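Local coordinates for envelope glycoprotein (Bourbon virus, PDB 5ZKX), which probably drives fusion of viral and host-cell membranes, as class III fusion glycoproteins of the gp64 family do, and is captured here in its trimeric postfusion form, at residues W52-Y57 with C68-N73; E124-N129 with T136-W141; I46-Y51 with D185-Y190; D99-D104 with F132-C137. All blocks are in the same frame, centred on the assembly; numbering follows the deposited sequence.

Contact 1 (W52-Y57 with C68-N73); sequences WRSYCY and CYNSLN
Arg53 with Ser71 and Tyr55 with Tyr69 are the hydrogen-bonded pairs of an antiparallel ladder whose strands run 173° apart. Each pair exchanges two backbone bonds, the shortest being Tyr69 N to Tyr55 O at 2.8 Å. The other pairs, Trp52 with Leu72, Ser54 with Asn70 and Cys56 with Cys68, put their side chains on the opposite face, where most of the side-chain contact lies. Cys56 and Cys68 form a cross-strand disulfide, SG to SG 2.0 Å, with a chi3 of 106°. The bridge joins a non-hydrogen-bonded pair, and it clamps the ladder at the end near the hairpin loop. At the other end Trp52 has CG anti to its nitrogen (chi1 162°), a torsion that swings the indole across toward Asn70. Its CH2 reaches the aliphatic CB of Asn70 at 3.5 Å, while CG of Leu72 abuts the ring edge, in plane, 3.8 Å from CE3. On the face of Arg53, Ser71 OG gives its proton to Asn73 OD1 over 2.6 Å, near the Arg53 guanidinium. The loop between the two strands, at the far end of the elongated chain, is consistent with a class III fusion loop. Three neighbours hold the hairpin. Strand 134-148 bonds to the other edge of 52-57; strand 126-127 takes the Trp52 NE1 proton on Arg126 O and pairs Ser127 OG with Ser54 OG; and Tyr440 of the second subunit meets the Trp52 ring edge-to-face.

Contact 2 (E124-N129 with T136-W141); sequences EKRSNN and TCNLSW
Asn138 lies at the centre of this contact, its amide gripped from the side of 124-129. Its ND2 points straight at Asn128 OD1, 2.7 Å away at 173°; the acceptor lies in the amide plane of Asn138, yet the two amides are turned 75° against each other. A water 2.5 Å from the same ND2 also accepts from Asn128 N. OD1 of Asn138 meets Arg126 NE at the guanidinium edge in a weak bond of 3.2 Å. Further along, Glu124 N donates almost linearly to Ser140 OG at 2.7 Å. At the other end the methyl CG2 of Thr136 sits 3.5 Å from Asn128 ND2, and a second water links Thr136 OG1 to Asn129 OD1, while Asn129 ND2 bonds to Tyr57 O. Side chains thus do much of the bonding that backbones do in a regular sheet. In the second shell, Glu96 forms a salt bridge with Arg126 NH1 and bonds to Ser140 OG, while Val97 O takes Arg126 NH2; together they fix the guanidinium. The stretch 124-129 thereby lies along strand 134-148, which is itself paired with strand 44-58, and its short strand 126-127 is bonded in parallel to strand 442-443 near the C terminus of the model.

Contact 3 (I46-Y51 with D185-Y190); sequences IGYRAY and DGEFSY
Gly47 and Ser189 satisfy each other's backbone polar groups: Gly47 N reaches Ser189 O at 3.0 Å and Ser189 N reaches Gly47 O at 2.7 Å. A third bond, Arg49 N to Glu187 O at 3.2 Å, extends the pairing into the turn, its donor tilted from the carbonyl plane. The same Glu187 oxygen also receives the CA hydrogen of Tyr48. That turn is type II', from Asp185 to Phe188, with Gly186 in the positive-phi position; it joins strands 182-185 and 188-192 into a tight hairpin, added to the central strand 44-58 of an antiparallel, branched sheet. Strand 134-148 takes up backbone groups of Ile46, Tyr48 and Ala50, so 44-58 has partners along both edges here. Polar ends find their partners around the contact. Glu187 packs CG against Ala50 CB at 3.5 Å, and its carboxylate runs on beside the Tyr48 ring to a salt bridge with Arg142. Arg49 NH1 forms a salt bridge with Glu81 and bonds to Tyr92 O, its NE bonds to Lys75 O, and Ser189 OG bonds with Thr184 OG1 and Pro77 O. Between the polar ends, Tyr48 CB sits over one face of Phe188, 3.5 Å from CD1, and the two rings point the same way with planes 47° apart. CG2 of Ile46 touches both Phe188, at the ring edge, and Tyr190 CE1, the latter at 3.7 Å; Trp183 stacks on Tyr190, and helix 422-437 covers Tyr48 and Phe188 through Ser430.

Contact 4 (D99-D104 with F132-C137); sequences DAWSGD and FAHHTC
The imidazole of His134 is sandwiched: Ser102 CB lies 3.4 Å from CG over one face, in a CH-pi contact 19° off the ring normal, and the carbonyl oxygen of Phe132 sits above the opposite face, toward the rim. CD2 of His134 meets the edge of Trp101 in the indole plane, 3.4 Å from CZ3. The two rings therefore touch rim to rim, planes 34° apart, with neither over the other. Asp99 O also lies in the indole plane, and His131 stacks on the ring. Trp101 reaches this place with CG between its backbone nitrogen and carbonyl carbon (chi1 53°), which turns the indole toward His134. The firm backbone bonds join one pair, Ala100 N to Cys137 O at 3.2 Å and Cys137 N to Ala100 O at 2.6 Å; beside them Ala100 CB approaches Cys137 CB to 4.2 Å. Asp99 OD2 turns to His131 NE2, while Cys137 is tied by disulfide to Cys108. Strand 100-101 thus lies along the start of strand 134-148, whose other edge pairs with strand 44-58; there Ala133 and His134 form a G1 beta bulge opposite Asn58.

Overall arrangement
From the N terminus, strand 44-58 serves contact 3 with its first half and contact 1 with its second. Contact 1 closes soonest, as a hairpin to strand 67-74. Contact 4 then opens at 99-104 and contact 2 at 124-129, and both end on strand 134-148, sharing Thr136 and Cys137. Contact 3 closes last, at 185-190, so that all the others nest inside its loop. Backbone bonds such as Cys56 O to Thr136 N join contact 1 to contacts 2 and 4 across the sheet. Contact 3 lies nearer the middle of the elongated chain, its centre about 30 Å from that of contact 4, and thus ties the sheet's inner end while the others build its tip.

Contact 1 (W52-Y57 with C68-N73)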
loop_
_atom_site.group_PDB
_atom_site.type_symbol
_atom_site.label_atom_id
_atom_site.label_comp_id
_atom_site.label_asym_id
_atom_site.label_seq_id
_atom_site.Cartn_x
_atom_site.Cartn_y
_atom_site.Cartn_z
ATOM N N TRP A 52 29.433 8.539 -27.810
ATOM C CA TRP A 52 30.400 9.459 -27.235
ATOM C C TRP A 52 31.500 9.719 -28.256
ATOM O O TRP A 52 32.096 8.775 -28.786
ATOM C CB TRP A 52 30.987 8.875 -25.951
ATOM C CG TRP A 52 32.254 9.522 -25.519
ATOM C CD1 TRP A 52 33.524 9.073 -25.744
ATOM C CD2 TRP A 52 32.383 10.741 -24.779
ATOM N NE1 TRP A 52 34.434 9.939 -25.191
ATOM C CE2 TRP A 52 33.758 10.972 -24.592
ATOM C CE3 TRP A 52 31.468 11.663 -24.261
ATOM C CZ2 TRP A 52 34.241 12.083 -23.907
ATOM C CZ3 TRP A 52 31.949 12.765 -23.582
ATOM C CH2 TRP A 52 33.322 12.966 -23.411
ATOM N N ARG A 53 31.756 10.992 -28.545
ATOM C CA ARG A 53 32.767 11.382 -29.518
ATOM C C ARG A 53 33.793 12.284 -28.852
ATOM O O ARG A 53 33.428 13.230 -28.150
ATOM C CB ARG A 53 32.138 12.094 -30.719
ATOM C CG ARG A 53 33.151 12.733 -31.660
ATOM C CD ARG A 53 32.542 13.905 -32.405
ATOM N NE ARG A 53 31.677 13.467 -33.496
ATOM C CZ ARG A 53 30.685 14.195 -34.000
ATOM N NH1 ARG A 53 30.426 15.401 -33.509
ATOM N NH2 ARG A 53 29.951 13.716 -34.996
ATOM N N SER A 54 35.074 11.988 -29.072
ATOM C CA SER A 54 36.173 12.808 -28.564
ATOM C C SER A 54 37.130 13.090 -29.718
ATOM O O SER A 54 37.946 12.238 -30.079
ATOM C CB SER A 54 36.893 12.126 -27.407
ATOM O OG SER A 54 37.730 13.051 -26.732
ATOM N N TYR A 55 37.028 14.287 -30.284
ATOM C CA TYR A 55 37.865 14.731 -31.392
ATOM C C TYR A 55 38.869 15.737 -30.845
ATOM O O TYR A 55 38.508 16.881 -30.546
ATOM C CB TYR A 55 37.009 15.344 -32.496
ATOM C CG TYR A 55 37.737 15.597 -33.794
ATOM C CD1 TYR A 55 38.168 14.541 -34.587
ATOM C CD2 TYR A 55 37.975 16.891 -34.239
ATOM C CE1 TYR A 55 38.822 14.764 -35.780
ATOM C CE2 TYR A 55 38.632 17.125 -35.432
ATOM C CZ TYR A 55 39.053 16.055 -36.198
ATOM O OH TYR A 55 39.706 16.275 -37.389
ATOM N N CYS A 56 40.121 15.316 -30.715
ATOM C CA CYS A 56 41.164 16.146 -30.139
ATOM C C CYS A 56 42.211 16.504 -31.187
ATOM O O CYS A 56 42.385 15.809 -32.191
ATOM C CB CYS A 56 41.828 15.435 -28.957
ATOM S SG CYS A 56 40.672 14.862 -27.693
ATOM N N TYR A 57 42.903 17.616 -30.939
ATOM C CA TYR A 57 44.048 18.033 -31.738
ATOM C C TYR A 57 45.192 18.399 -30.805
ATOM O O TYR A 57 44.991 19.110 -29.816
ATOM C CB TYR A 57 43.714 19.224 -32.644
ATOM C CG TYR A 57 44.888 19.664 -33.496
ATOM C CD1 TYR A 57 45.357 18.866 -34.533
ATOM C CD2 TYR A 57 45.535 20.872 -33.257
ATOM C CE1 TYR A 57 46.432 19.260 -35.310
ATOM C CE2 TYR A 57 46.613 21.273 -34.029
ATOM C CZ TYR A 57 47.057 20.464 -35.053
ATOM O OH TYR A 57 48.126 20.859 -35.824
ATOM N N CYS A 68 40.483 19.324 -26.902
ATOM C CA CYS A 68 39.539 18.267 -27.232
ATOM C C CYS A 68 38.143 18.843 -27.405
ATOM O O CYS A 68 37.712 19.704 -26.631
ATOM C CB CYS A 68 39.513 17.189 -26.150
ATOM S SG CYS A 68 40.964 16.128 -26.129
ATOM N N TYR A 69 37.446 18.359 -28.420
ATOM C CA TYR A 69 36.039 18.666 -28.636
ATOM C C TYR A 69 35.277 17.364 -28.400
ATOM O O TYR A 69 35.293 16.463 -29.246
ATOM C CB TYR A 69 35.806 19.232 -30.036
ATOM C CG TYR A 69 36.201 20.689 -30.201
ATOM C CD1 TYR A 69 35.404 21.564 -30.932
ATOM C CD2 TYR A 69 37.369 21.189 -29.635
ATOM C CE1 TYR A 69 35.757 22.896 -31.090
ATOM C CE2 TYR A 69 37.731 22.517 -29.786
ATOM C CZ TYR A 69 36.921 23.368 -30.515
ATOM O OH TYR A 69 37.272 24.693 -30.673
ATOM N N ASN A 70 34.628 17.261 -27.245
ATOM C CA ASN A 70 33.922 16.059 -26.832
ATOM C C ASN A 70 32.426 16.333 -26.751
ATOM O O ASN A 70 32.000 17.436 -26.392
ATOM C CB ASN A 70 34.418 15.558 -25.470
ATOM C CG ASN A 70 35.918 15.333 -25.433
ATOM O OD1 ASN A 70 36.570 15.213 -26.468
ATOM N ND2 ASN A 70 36.473 15.271 -24.227
ATOM N N SER A 71 31.630 15.314 -27.072
ATOM C CA SER A 71 30.183 15.462 -27.049
ATOM C C SER A 71 29.522 14.104 -26.853
ATOM O O SER A 71 30.011 13.089 -27.356
ATOM C CB SER A 71 29.676 16.113 -28.340
ATOM O OG SER A 71 30.019 15.328 -29.468
ATOM N N LEU A 72 28.414 14.103 -26.112
ATOM C CA LEU A 72 27.501 12.967 -26.030
ATOM C C LEU A 72 26.311 13.286 -26.925
ATOM O O LEU A 72 25.538 14.203 -26.630
ATOM C CB LEU A 72 27.044 12.724 -24.594
ATOM C CG LEU A 72 27.668 11.612 -23.753
ATOM C CD1 LEU A 72 27.071 11.662 -22.358
ATOM C CD2 LEU A 72 27.448 10.246 -24.385
ATOM N N ASN A 73 26.167 12.541 -28.018
ATOM C CA ASN A 73 25.139 12.855 -28.999
ATOM C C ASN A 73 24.098 11.751 -29.061
ATOM O O ASN A 73 24.450 10.579 -29.247
ATOM C CB ASN A 73 25.759 13.062 -30.384
ATOM C CG ASN A 73 26.791 14.171 -30.400
ATOM O OD1 ASN A 73 27.990 13.916 -30.313
ATOM N ND2 ASN A 73 26.328 15.409 -30.510
#

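Contact 2 (E124-N129 with T136-W141)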
loop_
_atom_site.group_PDB
_atom_site.type_symbol
_atom_site.label_atom_id
_atom_site.label_comp_id
_atom_site.label_asym_id
_atom_site.label_seq_id
_atom_site.Cartn_x
_atom_site.Cartn_y
_atom_site.Cartn_z
ATOM N N GLU A 124 32.068 3.520 -23.866
ATOM C CA GLU A 124 33.201 3.831 -23.007
ATOM C C GLU A 124 33.615 5.276 -23.239
ATOM O O GLU A 124 33.765 5.709 -24.387
ATOM C CB GLU A 124 34.380 2.893 -23.266
ATOM C CG GLU A 124 35.542 3.112 -22.303
ATOM C CD GLU A 124 36.620 2.058 -22.438
ATOM O OE1 GLU A 124 37.058 1.516 -21.401
ATOM O OE2 GLU A 124 37.033 1.771 -23.579
ATOM N N LYS A 125 33.791 6.019 -22.147
ATOM C CA LYS A 125 34.137 7.437 -22.212
ATOM C C LYS A 125 35.657 7.569 -22.240
ATOM O O LYS A 125 36.310 7.852 -21.234
ATOM C CB LYS A 125 33.523 8.180 -21.033
ATOM C CG LYS A 125 33.744 9.680 -21.037
ATOM C CD LYS A 125 33.551 10.242 -19.646
ATOM C CE LYS A 125 33.682 11.750 -19.635
ATOM N NZ LYS A 125 33.545 12.288 -18.251
ATOM N N ARG A 126 36.229 7.362 -23.426
ATOM C CA ARG A 126 37.674 7.347 -23.606
ATOM C C ARG A 126 38.115 8.483 -24.517
ATOM O O ARG A 126 37.417 8.841 -25.469
ATOM C CB ARG A 126 38.152 6.011 -24.179
ATOM C CG ARG A 126 37.546 5.676 -25.511
ATOM C CD ARG A 126 38.327 4.596 -26.229
ATOM N NE ARG A 126 37.757 4.357 -27.550
ATOM C CZ ARG A 126 36.778 3.494 -27.794
ATOM N NH1 ARG A 126 36.258 2.774 -26.808
ATOM N NH2 ARG A 126 36.320 3.348 -29.029
ATOM N N SER A 127 39.283 9.047 -24.213
ATOM C CA SER A 127 39.837 10.166 -24.959
ATOM C C SER A 127 41.350 10.142 -24.826
ATOM O O SER A 127 41.891 9.638 -23.838
ATOM C CB SER A 127 39.278 11.504 -24.460
ATOM O OG SER A 127 40.009 12.598 -24.986
ATOM N N ASN A 128 42.029 10.683 -25.835
ATOM C CA ASN A 128 43.476 10.830 -25.791
ATOM C C ASN A 128 43.900 11.829 -26.859
ATOM O O ASN A 128 43.310 11.878 -27.940
ATOM C CB ASN A 128 44.192 9.487 -25.989
ATOM C CG ASN A 128 44.019 8.930 -27.382
ATOM O OD1 ASN A 128 42.933 8.495 -27.763
ATOM N ND2 ASN A 128 45.098 8.929 -28.152
ATOM N N ASN A 129 44.913 12.629 -26.536
ATOM C CA ASN A 129 45.392 13.700 -27.408
ATOM C C ASN A 129 46.919 13.689 -27.461
ATOM O O ASN A 129 47.582 14.713 -27.287
ATOM C CB ASN A 129 44.859 15.049 -26.928
ATOM C CG ASN A 129 45.016 16.138 -27.962
ATOM O OD1 ASN A 129 44.984 15.879 -29.163
ATOM N ND2 ASN A 129 45.185 17.367 -27.499
ATOM N N THR A 136 43.169 13.357 -33.157
ATOM C CA THR A 136 42.879 12.035 -32.619
ATOM C C THR A 136 41.372 11.871 -32.492
ATOM O O THR A 136 40.662 12.822 -32.150
ATOM C CB THR A 136 43.548 11.811 -31.253
ATOM O OG1 THR A 136 44.935 12.161 -31.339
ATOM C CG2 THR A 136 43.433 10.348 -30.831
ATOM N N CYS A 137 40.885 10.667 -32.777
ATOM C CA CYS A 137 39.456 10.392 -32.738
ATOM C C CYS A 137 39.178 9.211 -31.825
ATOM O O CYS A 137 39.864 8.185 -31.894
ATOM C CB CYS A 137 38.895 10.115 -34.137
ATOM S SG CYS A 137 37.109 9.764 -34.166
ATOM N N ASN A 138 38.178 9.371 -30.965
ATOM C CA ASN A 138 37.612 8.290 -30.175
ATOM C C ASN A 138 36.100 8.327 -30.329
ATOM O O ASN A 138 35.487 9.396 -30.253
ATOM C CB ASN A 138 37.989 8.402 -28.693
ATOM C CG ASN A 138 39.408 7.960 -28.415
ATOM O OD1 ASN A 138 39.695 6.765 -28.327
ATOM N ND2 ASN A 138 40.307 8.925 -28.271
ATOM N N LEU A 139 35.506 7.156 -30.540
ATOM C CA LEU A 139 34.068 7.038 -30.762
ATOM C C LEU A 139 33.576 5.752 -30.114
ATOM O O LEU A 139 34.085 4.671 -30.419
ATOM C CB LEU A 139 33.749 7.049 -32.259
ATOM C CG LEU A 139 32.294 7.213 -32.693
ATOM C CD1 LEU A 139 31.778 8.589 -32.315
ATOM C CD2 LEU A 139 32.155 6.979 -34.189
ATOM N N SER A 140 32.592 5.873 -29.218
ATOM C CA SER A 140 32.011 4.739 -28.509
ATOM C C SER A 140 30.493 4.846 -28.529
ATOM O O SER A 140 29.939 5.927 -28.314
ATOM C CB SER A 140 32.510 4.678 -27.066
ATOM O OG SER A 140 32.338 3.383 -26.518
ATOM N N TRP A 141 29.824 3.723 -28.774
ATOM C CA TRP A 141 28.382 3.697 -28.977
ATOM C C TRP A 141 27.676 2.967 -27.841
ATOM O O TRP A 141 28.255 2.109 -27.169
ATOM C CB TRP A 141 28.023 3.022 -30.305
ATOM C CG TRP A 141 28.396 3.822 -31.505
ATOM C CD1 TRP A 141 29.629 3.910 -32.081
ATOM C CD2 TRP A 141 27.529 4.656 -32.284
ATOM N NE1 TRP A 141 29.585 4.747 -33.168
ATOM C CE2 TRP A 141 28.306 5.218 -33.315
ATOM C CE3 TRP A 141 26.171 4.982 -32.207
ATOM C CZ2 TRP A 141 27.771 6.086 -34.263
ATOM C CZ3 TRP A 141 25.641 5.845 -33.150
ATOM C CH2 TRP A 141 26.440 6.387 -34.163
HETATM O O HOH W 1 40.187 11.388 -28.437
HETATM O O HOH W 2 46.444 14.329 -30.963
#

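Contact 3 (I46-Y51 with D185-Y190)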
loop_
_atom_site.group_PDB
_atom_site.type_symbol
_atom_site.label_atom_id
_atom_site.label_comp_id
_atom_site.label_asym_id
_atom_site.label_seq_id
_atom_site.Cartn_x
_atom_site.Cartn_y
_atom_site.Cartn_z
ATOM N N ILE A 46 10.778 0.023 -26.873
ATOM C CA ILE A 46 11.600 1.156 -26.471
ATOM C C ILE A 46 13.025 0.883 -26.923
ATOM O O ILE A 46 13.574 -0.190 -26.641
ATOM C CB ILE A 46 11.551 1.399 -24.951
ATOM C CG1 ILE A 46 10.106 1.515 -24.472
ATOM C CG2 ILE A 46 12.324 2.658 -24.591
ATOM C CD1 ILE A 46 9.989 1.856 -23.007
ATOM N N GLY A 47 13.609 1.837 -27.625
ATOM C CA GLY A 47 14.986 1.720 -28.071
ATOM C C GLY A 47 15.734 3.014 -27.862
ATOM O O GLY A 47 15.218 4.096 -28.137
ATOM N N TYR A 48 16.956 2.897 -27.358
ATOM C CA TYR A 48 17.821 4.051 -27.195
ATOM C C TYR A 48 19.130 3.823 -27.937
ATOM O O TYR A 48 19.536 2.687 -28.190
ATOM C CB TYR A 48 18.090 4.357 -25.714
ATOM C CG TYR A 48 18.933 3.344 -24.978
ATOM C CD1 TYR A 48 20.314 3.472 -24.917
ATOM C CD2 TYR A 48 18.347 2.276 -24.315
ATOM C CE1 TYR A 48 21.086 2.556 -24.236
ATOM C CE2 TYR A 48 19.113 1.355 -23.627
ATOM C CZ TYR A 48 20.481 1.500 -23.591
ATOM O OH TYR A 48 21.249 0.588 -22.908
ATOM N N ARG A 49 19.776 4.929 -28.294
ATOM C CA ARG A 49 21.069 4.886 -28.954
ATOM C C ARG A 49 21.739 6.240 -28.799
ATOM O O ARG A 49 21.087 7.279 -28.921
ATOM C CB ARG A 49 20.942 4.528 -30.439
ATOM C CG ARG A 49 22.255 4.614 -31.200
ATOM C CD ARG A 49 22.110 4.112 -32.621
ATOM N NE ARG A 49 21.119 4.869 -33.379
ATOM C CZ ARG A 49 20.576 4.443 -34.513
ATOM N NH1 ARG A 49 20.931 3.267 -35.012
ATOM N NH2 ARG A 49 19.679 5.188 -35.146
ATOM N N ALA A 50 23.040 6.216 -28.525
ATOM C CA ALA A 50 23.842 7.428 -28.457
ATOM C C ALA A 50 25.290 7.057 -28.745
ATOM O O ALA A 50 25.657 5.880 -28.784
ATOM C CB ALA A 50 23.713 8.117 -27.096
ATOM N N TYR A 51 26.113 8.081 -28.945
ATOM C CA TYR A 51 27.537 7.865 -29.130
ATOM C C TYR A 51 28.327 8.951 -28.414
ATOM O O TYR A 51 27.934 10.121 -28.396
ATOM C CB TYR A 51 27.918 7.808 -30.623
ATOM C CG TYR A 51 27.733 9.087 -31.418
ATOM C CD1 TYR A 51 28.720 10.063 -31.442
ATOM C CD2 TYR A 51 26.590 9.296 -32.180
ATOM C CE1 TYR A 51 28.564 11.221 -32.176
ATOM C CE2 TYR A 51 26.426 10.453 -32.921
ATOM C CZ TYR A 51 27.419 11.411 -32.915
ATOM O OH TYR A 51 27.268 12.567 -33.645
ATOM N N ASP A 185 12.373 11.001 -27.615
ATOM C CA ASP A 185 12.756 11.897 -26.522
ATOM C C ASP A 185 14.238 11.677 -26.237
ATOM O O ASP A 185 14.607 10.709 -25.566
ATOM C CB ASP A 185 11.911 11.656 -25.276
ATOM C CG ASP A 185 11.981 12.811 -24.284
ATOM O OD1 ASP A 185 12.944 13.604 -24.343
ATOM O OD2 ASP A 185 11.069 12.924 -23.437
ATOM N N GLY A 186 15.075 12.576 -26.741
ATOM C CA GLY A 186 16.505 12.474 -26.500
ATOM C C GLY A 186 17.077 11.210 -27.106
ATOM O O GLY A 186 17.021 10.995 -28.321
ATOM N N GLU A 187 17.637 10.351 -26.249
ATOM C CA GLU A 187 18.227 9.095 -26.698
ATOM C C GLU A 187 17.179 8.070 -27.100
ATOM O O GLU A 187 17.479 7.174 -27.896
ATOM C CB GLU A 187 19.094 8.491 -25.591
ATOM C CG GLU A 187 20.561 8.856 -25.647
ATOM C CD GLU A 187 21.348 8.278 -24.481
ATOM O OE1 GLU A 187 21.929 9.064 -23.702
ATOM O OE2 GLU A 187 21.386 7.039 -24.339
ATOM N N PHE A 188 15.969 8.177 -26.568
ATOM C CA PHE A 188 15.005 7.091 -26.616
ATOM C C PHE A 188 13.970 7.314 -27.708
ATOM O O PHE A 188 13.616 8.448 -28.039
ATOM C CB PHE A 188 14.302 6.937 -25.266
ATOM C CG PHE A 188 15.225 6.569 -24.138
ATOM C CD1 PHE A 188 15.345 5.253 -23.725
ATOM C CD2 PHE A 188 15.967 7.539 -23.486
ATOM C CE1 PHE A 188 16.190 4.914 -22.688
ATOM C CE2 PHE A 188 16.813 7.204 -22.450
ATOM C CZ PHE A 188 16.925 5.892 -22.052
ATOM N N SER A 189 13.493 6.207 -28.266
ATOM C CA SER A 189 12.371 6.193 -29.189
ATOM C C SER A 189 11.356 5.176 -28.693
ATOM O O SER A 189 11.722 4.079 -28.256
ATOM C CB SER A 189 12.814 5.854 -30.620
ATOM O OG SER A 189 13.467 6.956 -31.228
ATOM N N TYR A 190 10.080 5.547 -28.754
ATOM C CA TYR A 190 8.996 4.725 -28.238
ATOM C C TYR A 190 7.999 4.443 -29.349
ATOM O O TYR A 190 7.567 5.365 -30.050
ATOM C CB TYR A 190 8.295 5.411 -27.070
ATOM C CG TYR A 190 9.223 5.930 -25.999
ATOM C CD1 TYR A 190 9.484 5.185 -24.862
ATOM C CD2 TYR A 190 9.827 7.175 -26.119
ATOM C CE1 TYR A 190 10.322 5.658 -23.879
ATOM C CE2 TYR A 190 10.665 7.656 -25.143
ATOM C CZ TYR A 190 10.911 6.892 -24.024
ATOM O OH TYR A 190 11.748 7.367 -23.041
#

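Contact 4 (D99-D104 with F132-C137)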
loop_
_atom_site.group_PDB
_atom_site.type_symbol
_atom_site.label_atom_id
_atom_site.label_comp_id
_atom_site.label_asym_id
_atom_site.label_seq_id
_atom_site.Cartn_x
_atom_site.Cartn_y
_atom_site.Cartn_z
ATOM N N ASP A 99 41.699 5.485 -30.677
ATOM C CA ASP A 99 43.060 5.903 -31.015
ATOM C C ASP A 99 43.255 6.010 -32.524
ATOM O O ASP A 99 44.287 5.609 -33.066
ATOM C CB ASP A 99 44.100 4.963 -30.400
ATOM C CG ASP A 99 45.454 5.624 -30.238
ATOM O OD1 ASP A 99 46.334 5.031 -29.581
ATOM O OD2 ASP A 99 45.637 6.743 -30.761
ATOM N N ALA A 100 42.253 6.545 -33.215
ATOM C CA ALA A 100 42.365 6.830 -34.639
ATOM C C ALA A 100 42.921 8.239 -34.790
ATOM O O ALA A 100 42.238 9.221 -34.477
ATOM C CB ALA A 100 41.014 6.693 -35.334
ATOM N N TRP A 101 44.158 8.346 -35.269
ATOM C CA TRP A 101 44.785 9.646 -35.404
ATOM C C TRP A 101 45.063 9.938 -36.881
ATOM O O TRP A 101 44.569 9.230 -37.770
ATOM C CB TRP A 101 46.023 9.762 -34.502
ATOM C CG TRP A 101 47.066 8.700 -34.610
ATOM C CD1 TRP A 101 46.986 7.414 -34.161
ATOM C CD2 TRP A 101 48.381 8.854 -35.155
ATOM N NE1 TRP A 101 48.164 6.750 -34.415
ATOM C CE2 TRP A 101 49.036 7.614 -35.024
ATOM C CE3 TRP A 101 49.063 9.920 -35.752
ATOM C CZ2 TRP A 101 50.340 7.410 -35.471
ATOM C CZ3 TRP A 101 50.353 9.715 -36.193
ATOM C CH2 TRP A 101 50.979 8.471 -36.052
ATOM N N SER A 102 45.891 10.952 -37.136
ATOM C CA SER A 102 45.678 11.973 -38.161
ATOM C C SER A 102 44.865 11.532 -39.368
ATOM O O SER A 102 43.833 12.141 -39.668
ATOM C CB SER A 102 47.033 12.477 -38.656
ATOM O OG SER A 102 47.805 11.416 -39.200
ATOM N N GLY A 103 45.295 10.477 -40.058
ATOM C CA GLY A 103 44.544 10.029 -41.218
ATOM C C GLY A 103 43.217 9.399 -40.832
ATOM O O GLY A 103 42.155 9.792 -41.324
ATOM N N ASP A 104 43.259 8.406 -39.946
ATOM C CA ASP A 104 42.038 7.737 -39.523
ATOM C C ASP A 104 41.175 8.602 -38.617
ATOM O O ASP A 104 40.032 8.230 -38.359
ATOM C CB ASP A 104 42.390 6.426 -38.825
ATOM C CG ASP A 104 43.418 5.623 -39.595
ATOM O OD1 ASP A 104 44.391 5.151 -38.968
ATOM O OD2 ASP A 104 43.255 5.466 -40.825
ATOM N N PHE A 132 51.247 14.517 -31.639
ATOM C CA PHE A 132 51.568 15.919 -31.859
ATOM C C PHE A 132 51.407 16.299 -33.326
ATOM O O PHE A 132 51.706 15.511 -34.227
ATOM C CB PHE A 132 52.990 16.221 -31.396
ATOM C CG PHE A 132 53.329 17.677 -31.436
ATOM C CD1 PHE A 132 52.873 18.531 -30.449
ATOM C CD2 PHE A 132 54.082 18.198 -32.472
ATOM C CE1 PHE A 132 53.174 19.875 -30.486
ATOM C CE2 PHE A 132 54.387 19.541 -32.515
ATOM C CZ PHE A 132 53.930 20.382 -31.520
ATOM N N ALA A 133 50.936 17.527 -33.552
ATOM C CA ALA A 133 50.636 18.066 -34.878
ATOM C C ALA A 133 49.555 17.268 -35.594
ATOM O O ALA A 133 49.429 17.351 -36.819
ATOM C CB ALA A 133 51.894 18.151 -35.751
ATOM N N HIS A 134 48.751 16.513 -34.848
ATOM C CA HIS A 134 47.784 15.603 -35.441
ATOM C C HIS A 134 46.489 15.614 -34.642
ATOM O O HIS A 134 46.459 15.986 -33.466
ATOM C CB HIS A 134 48.338 14.179 -35.506
ATOM C CG HIS A 134 49.348 13.978 -36.590
ATOM N ND1 HIS A 134 49.432 14.806 -37.687
ATOM C CD2 HIS A 134 50.317 13.046 -36.745
ATOM C CE1 HIS A 134 50.407 14.390 -38.475
ATOM N NE2 HIS A 134 50.961 13.325 -37.925
ATOM N N HIS A 135 45.416 15.190 -35.307
ATOM C CA HIS A 135 44.123 14.982 -34.676
ATOM C C HIS A 135 44.004 13.549 -34.176
ATOM O O HIS A 135 44.644 12.636 -34.700
ATOM C CB HIS A 135 42.982 15.272 -35.651
ATOM C CG HIS A 135 42.804 16.724 -35.963
ATOM N ND1 HIS A 135 42.047 17.566 -35.177
ATOM C CD2 HIS A 135 43.278 17.482 -36.979
ATOM C CE1 HIS A 135 42.066 18.782 -35.695
ATOM N NE2 HIS A 135 42.807 18.757 -36.788
ATOM N N THR A 136 43.169 13.357 -33.157
ATOM C CA THR A 136 42.879 12.035 -32.619
ATOM C C THR A 136 41.372 11.871 -32.492
ATOM O O THR A 136 40.662 12.822 -32.150
ATOM C CB THR A 136 43.548 11.811 -31.253
ATOM O OG1 THR A 136 44.935 12.161 -31.339
ATOM C CG2 THR A 136 43.433 10.348 -30.831
ATOM N N CYS A 137 40.885 10.667 -32.777
ATOM C CA CYS A 137 39.456 10.392 -32.738
ATOM C C CYS A 137 39.178 9.211 -31.825
ATOM O O CYS A 137 39.864 8.185 -31.894
ATOM C CB CYS A 137 38.895 10.115 -34.137
ATOM S SG CYS A 137 37.109 9.764 -34.166
#